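PDB 4PVA: GH62 hydrolase from Scytalidium thermophilum, which is an alpha-L-arabinofuranosidase of glycoside hydrolase family 62 that probably removes arabinose side chains from arabinoxylan. Local coordinates for residues L220-A232 with H295-L309. Sequence-based numbering, arbitrary orientation.
Sequences LWEAACIYRIKGA and HGEVIRTLTDQTLTL. With PO4 (phosphate ion), chain F; PO4 (phosphate ion), chain E.
Y227 reaches from strand 222-229, in one blade of the five-bladed beta-propeller characteristic of GH62 enzymes, to strand 296-298 of the next, and illustrates how a single tyrosine can join neighbouring blades. Its CB lies beside L307 O and L309 CD1. With CG anti to the carbonyl carbon (chi1 -64°), the ring turns one face to L309, whose CD1 rests over it in a CH-pi contact, 3.6 Å from Y227 CG. Y227 CD1 lies near L307 O, which sits at the ring edge, and Y227 CE1 meets R300 CD; CE2 and CZ of the tyrosine touch V298 CG2. W165 packs against the same ring edge-to-face. At the tip, Y227 OH accepts from V298 N at 3.0 Å and donates to a water that also joins E297 OE1, V298 O and R300 NE. Replacing Y227 by alanine takes away the hydroxyl, which would probably leave V298 N and this water short of a partner and open a gap beside L309 CD1.

Beyond the ring, strand 308-309 adds in parallel to the edge of strand 222-229: R228 N donates to L307 O, and R228 O receives L309 N at 2.8 Å. R300 NH2 forms a salt bridge with E297 OE1, which lies in the guanidinium plane, and also donates to V105 O, while E297 OE1 bonds to T49. Towards the start of the strand, A223 CB lies over one face of the H295 ring, whose ND1 donates almost straight (174°) to O4 of the chain F phosphate, an ion probably from the crystallisation liquor, 2.8 Å away.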
loop_
_atom_site.group_PDB
_atom_site.type_symbol
_atom_site.label_atom_id
_atom_site.label_comp_id
_atom_site.label_asym_id
_atom_site.label_seq_id
_atom_site.Cartn_x
_atom_site.Cartn_y
_atom_site.Cartn_z
ATOM N N LEU A 220 -1.358 -13.656 -7.328
ATOM C CA LEU A 220 -1.988 -13.039 -6.169
ATOM C C LEU A 220 -0.898 -12.789 -5.147
ATOM O O LEU A 220 -0.910 -13.319 -4.029
ATOM C CB LEU A 220 -3.097 -13.940 -5.585
ATOM C CG LEU A 220 -4.069 -13.231 -4.659
ATOM C CD1 LEU A 220 -5.061 -12.400 -5.486
ATOM C CD2 LEU A 220 -4.797 -14.221 -3.780
ATOM N N TRP A 221 0.091 -12.001 -5.546
ATOM C CA TRP A 221 1.399 -12.025 -4.904
ATOM C C TRP A 221 1.423 -11.253 -3.609
ATOM O O TRP A 221 1.701 -11.838 -2.553
ATOM C CB TRP A 221 2.447 -11.531 -5.908
ATOM C CG TRP A 221 3.878 -11.539 -5.408
ATOM C CD1 TRP A 221 4.727 -10.449 -5.355
ATOM C CD2 TRP A 221 4.601 -12.639 -4.901
ATOM N NE1 TRP A 221 5.922 -10.824 -4.831
ATOM C CE2 TRP A 221 5.880 -12.149 -4.528
ATOM C CE3 TRP A 221 4.309 -13.969 -4.720
ATOM C CZ2 TRP A 221 6.902 -12.975 -4.015
ATOM C CZ3 TRP A 221 5.333 -14.812 -4.192
ATOM C CH2 TRP A 221 6.601 -14.298 -3.851
ATOM N N GLU A 222 1.158 -9.952 -3.645
ATOM C CA GLU A 222 1.177 -9.174 -2.417
ATOM C C GLU A 222 0.678 -7.772 -2.719
ATOM O O GLU A 222 0.031 -7.512 -3.733
ATOM C CB GLU A 222 2.504 -9.225 -1.668
ATOM C CG GLU A 222 3.529 -8.637 -2.588
ATOM C CD GLU A 222 4.956 -8.533 -2.015
ATOM O OE1 GLU A 222 5.523 -9.352 -1.281
ATOM O OE2 GLU A 222 5.565 -7.550 -2.388
ATOM N N ALA A 223 0.890 -6.883 -1.777
ATOM C CA ALA A 223 0.686 -5.443 -1.947
ATOM C C ALA A 223 -0.775 -5.110 -2.201
ATOM O O ALA A 223 -1.113 -4.239 -3.018
ATOM C CB ALA A 223 1.609 -4.890 -3.026
ATOM N N ALA A 224 -1.671 -5.740 -1.466
ATOM C CA ALA A 224 -3.082 -5.452 -1.617
ATOM C C ALA A 224 -3.422 -4.034 -1.156
ATOM O O ALA A 224 -2.862 -3.477 -0.201
ATOM C CB ALA A 224 -3.908 -6.440 -0.832
ATOM N N CYS A 225 -4.404 -3.477 -1.842
ATOM C CA CYS A 225 -5.079 -2.233 -1.464
ATOM C C CYS A 225 -6.557 -2.485 -1.555
ATOM O O CYS A 225 -7.009 -3.040 -2.540
ATOM C CB CYS A 225 -4.768 -1.079 -2.442
ATOM S SG CYS A 225 -3.044 -0.685 -2.742
ATOM N N ILE A 226 -7.320 -2.062 -0.551
ATOM C CA ILE A 226 -8.775 -2.098 -0.592
ATOM C C ILE A 226 -9.285 -0.700 -0.318
ATOM O O ILE A 226 -9.028 -0.126 0.745
ATOM C CB ILE A 226 -9.396 -3.097 0.409
ATOM C CG1 ILE A 226 -8.988 -4.570 0.149
ATOM C CG2 ILE A 226 -10.900 -2.972 0.368
ATOM C CD1 ILE A 226 -7.562 -4.950 0.447
ATOM N N TYR A 227 -10.018 -0.160 -1.282
ATOM C CA TYR A 227 -10.552 1.217 -1.246
ATOM C C TYR A 227 -12.061 1.221 -1.353
ATOM O O TYR A 227 -12.651 0.422 -2.077
ATOM C CB TYR A 227 -10.008 2.027 -2.399
ATOM C CG TYR A 227 -8.528 2.247 -2.394
ATOM C CD1 TYR A 227 -7.945 3.095 -1.467
ATOM C CD2 TYR A 227 -7.696 1.663 -3.323
ATOM C CE1 TYR A 227 -6.595 3.328 -1.462
ATOM C CE2 TYR A 227 -6.344 1.901 -3.324
ATOM C CZ TYR A 227 -5.791 2.727 -2.389
ATOM O OH TYR A 227 -4.431 2.960 -2.400
ATOM N N ARG A 228 -12.680 2.166 -0.658
ATOM C CA ARG A 228 -14.077 2.509 -0.900
ATOM C C ARG A 228 -14.181 3.514 -2.033
ATOM O O ARG A 228 -13.404 4.448 -2.104
ATOM C CB ARG A 228 -14.641 3.160 0.357
ATOM C CG ARG A 228 -16.010 3.838 0.202
ATOM C CD ARG A 228 -17.087 2.833 -0.065
ATOM N NE ARG A 228 -18.317 3.441 -0.624
ATOM C CZ ARG A 228 -19.307 3.930 0.104
ATOM N NH1 ARG A 228 -19.232 3.995 1.411
ATOM N NH2 ARG A 228 -20.371 4.413 -0.533
ATOM N N ILE A 229 -15.144 3.308 -2.913
ATOM C CA ILE A 229 -15.423 4.270 -3.970
ATOM C C ILE A 229 -16.564 5.161 -3.495
ATOM O O ILE A 229 -17.672 4.703 -3.245
ATOM C CB ILE A 229 -15.800 3.560 -5.288
ATOM C CG1 ILE A 229 -14.688 2.598 -5.741
ATOM C CG2 ILE A 229 -16.157 4.582 -6.377
ATOM C CD1 ILE A 229 -13.276 3.130 -5.791
ATOM N N LYS A 230 -16.245 6.427 -3.309
ATOM C CA LYS A 230 -17.228 7.388 -2.755
ATOM C C LYS A 230 -18.521 7.395 -3.602
ATOM O O LYS A 230 -18.480 7.408 -4.806
ATOM C CB LYS A 230 -16.603 8.771 -2.753
ATOM C CG LYS A 230 -17.490 9.850 -2.138
ATOM C CD LYS A 230 -16.790 11.193 -2.096
ATOM C CE LYS A 230 -17.745 12.349 -1.798
ATOM N NZ LYS A 230 -18.553 12.074 -0.588
ATOM N N GLY A 231 -19.663 7.348 -2.921
ATOM C CA GLY A 231 -20.941 7.421 -3.616
ATOM C C GLY A 231 -21.388 6.152 -4.321
ATOM O O GLY A 231 -22.475 6.100 -4.897
ATOM N N ALA A 232 -20.578 5.094 -4.274
ATOM C CA ALA A 232 -20.946 3.854 -4.927
ATOM C C ALA A 232 -21.647 3.016 -3.890
ATOM O O ALA A 232 -21.129 2.802 -2.804
ATOM C CB ALA A 232 -19.721 3.150 -5.463
ATOM N N HIS A 295 3.861 -2.156 -5.956
ATOM C CA HIS A 295 3.682 -1.785 -4.567
ATOM C C HIS A 295 3.276 -0.351 -4.381
ATOM O O HIS A 295 3.802 0.355 -3.523
ATOM C CB HIS A 295 4.938 -2.108 -3.731
ATOM C CG HIS A 295 4.629 -2.521 -2.323
ATOM N ND1 HIS A 295 5.474 -3.320 -1.578
ATOM C CD2 HIS A 295 3.574 -2.254 -1.530
ATOM C CE1 HIS A 295 4.933 -3.526 -0.385
ATOM N NE2 HIS A 295 3.775 -2.902 -0.339
ATOM N N GLY A 296 2.249 0.075 -5.079
ATOM C CA GLY A 296 1.834 1.466 -5.090
ATOM C C GLY A 296 0.613 1.735 -4.226
ATOM O O GLY A 296 -0.061 0.820 -3.719
ATOM N N GLU A 297 0.302 3.014 -4.070
ATOM C CA GLU A 297 -0.874 3.453 -3.358
ATOM C C GLU A 297 -1.428 4.689 -4.003
ATOM O O GLU A 297 -0.685 5.587 -4.474
ATOM C CB GLU A 297 -0.562 3.790 -1.888
ATOM C CG GLU A 297 -0.887 2.679 -0.904
ATOM C CD GLU A 297 -0.913 3.170 0.541
ATOM O OE1 GLU A 297 -1.509 4.253 0.777
ATOM O OE2 GLU A 297 -0.409 2.464 1.433
ATOM N N VAL A 298 -2.735 4.826 -3.973
ATOM C CA VAL A 298 -3.414 6.060 -4.372
ATOM C C VAL A 298 -3.124 7.174 -3.370
ATOM O O VAL A 298 -3.212 6.967 -2.136
ATOM C CB VAL A 298 -4.947 5.817 -4.454
ATOM C CG1 VAL A 298 -5.690 7.106 -4.774
ATOM C CG2 VAL A 298 -5.252 4.738 -5.467
ATOM N N ILE A 299 -2.821 8.353 -3.851
ATOM C CA ILE A 299 -2.666 9.522 -2.989
ATOM C C ILE A 299 -4.044 9.969 -2.552
ATOM O O ILE A 299 -4.881 10.353 -3.372
ATOM C CB ILE A 299 -1.939 10.666 -3.705
ATOM C CG1 ILE A 299 -0.582 10.222 -4.246
ATOM C CG2 ILE A 299 -1.740 11.834 -2.732
ATOM C CD1 ILE A 299 0.143 11.295 -5.030
ATOM N N ARG A 300 -4.300 9.928 -1.256
ATOM C CA ARG A 300 -5.641 10.189 -0.749
ATOM C C ARG A 300 -5.796 11.625 -0.208
ATOM O O ARG A 300 -4.963 12.118 0.542
ATOM C CB ARG A 300 -5.986 9.164 0.324
ATOM C CG ARG A 300 -6.359 7.824 -0.261
ATOM C CD ARG A 300 -6.424 6.745 0.807
ATOM N NE ARG A 300 -5.093 6.267 1.200
ATOM C CZ ARG A 300 -4.491 6.470 2.379
ATOM N NH1 ARG A 300 -5.128 7.054 3.400
ATOM N NH2 ARG A 300 -3.275 6.002 2.547
ATOM N N THR A 301 -6.913 12.266 -0.556
ATOM C CA THR A 301 -7.361 13.515 0.072
ATOM C C THR A 301 -8.412 13.294 1.130
ATOM O O THR A 301 -8.588 14.168 1.995
ATOM C CB THR A 301 -7.941 14.488 -0.985
ATOM O OG1 THR A 301 -8.962 13.809 -1.717
ATOM C CG2 THR A 301 -6.844 14.934 -1.909
ATOM N N LEU A 302 -9.128 12.189 1.072
ATOM C CA LEU A 302 -10.089 11.787 2.098
ATOM C C LEU A 302 -9.283 10.839 2.958
ATOM O O LEU A 302 -9.131 9.656 2.635
ATOM C CB LEU A 302 -11.321 11.142 1.452
ATOM C CG LEU A 302 -12.023 12.037 0.425
ATOM C CD1 LEU A 302 -13.116 11.254 -0.252
ATOM C CD2 LEU A 302 -12.606 13.282 1.077
ATOM N N THR A 303 -8.728 11.352 4.034
ATOM C CA THR A 303 -7.619 10.680 4.711
ATOM C C THR A 303 -7.991 9.737 5.842
ATOM O O THR A 303 -7.091 9.136 6.418
ATOM C CB THR A 303 -6.641 11.704 5.282
ATOM O OG1 THR A 303 -7.336 12.524 6.223
ATOM C CG2 THR A 303 -6.072 12.555 4.192
ATOM N N ASP A 304 -9.282 9.545 6.093
ATOM C CA ASP A 304 -9.708 8.795 7.261
ATOM C C ASP A 304 -9.677 7.274 7.044
ATOM O O ASP A 304 -9.270 6.772 5.964
ATOM C CB ASP A 304 -11.047 9.290 7.812
ATOM C CG ASP A 304 -12.250 8.764 7.132
ATOM O OD1 ASP A 304 -12.176 7.935 6.203
ATOM O OD2 ASP A 304 -13.375 9.216 7.482
ATOM N N GLN A 305 -10.120 6.521 8.037
ATOM C CA GLN A 305 -9.960 5.088 8.094
ATOM C C GLN A 305 -10.854 4.315 7.157
ATOM O O GLN A 305 -10.763 3.107 7.129
ATOM C CB GLN A 305 -10.182 4.623 9.554
ATOM C CG GLN A 305 -11.626 4.724 10.040
ATOM C CD GLN A 305 -12.067 6.103 10.505
ATOM O OE1 GLN A 305 -11.295 7.021 10.636
ATOM N NE2 GLN A 305 -13.338 6.204 10.743
ATOM N N THR A 306 -11.727 5.024 6.440
ATOM C CA THR A 306 -12.555 4.363 5.445
ATOM C C THR A 306 -11.847 4.164 4.093
ATOM O O THR A 306 -12.388 3.498 3.211
ATOM C CB THR A 306 -13.919 5.090 5.232
ATOM O OG1 THR A 306 -13.692 6.381 4.668
ATOM C CG2 THR A 306 -14.693 5.215 6.547
ATOM N N LEU A 307 -10.684 4.788 3.901
ATOM C CA LEU A 307 -9.875 4.589 2.680
ATOM C C LEU A 307 -10.737 4.860 1.444
ATOM O O LEU A 307 -10.752 4.110 0.459
ATOM C CB LEU A 307 -9.244 3.200 2.665
ATOM C CG LEU A 307 -7.933 3.038 3.439
ATOM C CD1 LEU A 307 -6.822 3.868 2.861
ATOM C CD2 LEU A 307 -8.081 3.346 4.942
ATOM N N THR A 308 -11.417 5.999 1.480
ATOM C CA THR A 308 -12.320 6.424 0.430
ATOM C C THR A 308 -11.621 7.230 -0.667
ATOM O O THR A 308 -10.853 8.125 -0.382
ATOM C CB THR A 308 -13.502 7.212 1.010
ATOM O OG1 THR A 308 -14.161 6.417 1.994
ATOM C CG2 THR A 308 -14.505 7.584 -0.072
ATOM N N LEU A 309 -11.927 6.876 -1.919
ATOM C CA LEU A 309 -11.480 7.599 -3.107
ATOM C C LEU A 309 -12.661 8.314 -3.763
ATOM O O LEU A 309 -13.722 7.746 -3.924
ATOM C CB LEU A 309 -10.867 6.633 -4.132
ATOM C CG LEU A 309 -9.752 5.721 -3.623
ATOM C CD1 LEU A 309 -9.187 4.932 -4.768
ATOM C CD2 LEU A 309 -8.666 6.496 -2.925
HETATM P P PO4 F . 8.318 -5.652 -2.794
HETATM O O1 PO4 F . 7.711 -5.788 -4.211
HETATM O O2 PO4 F . 7.755 -6.796 -1.922
HETATM O O3 PO4 F . 9.805 -5.882 -2.934
HETATM O O4 PO4 F . 7.981 -4.345 -2.251
HETATM P P PO4 E . -22.536 5.624 2.070
HETATM O O1 PO4 E . -23.498 4.495 1.862
HETATM O O2 PO4 E . -21.437 4.917 2.817
HETATM O O3 PO4 E . -22.101 6.163 0.735
HETATM O O4 PO4 E . -23.085 6.765 2.874
HETATM O O HOH W 1 0.456 -1.776 -3.019
HETATM O O HOH W 2 -3.631 4.803 -0.673
#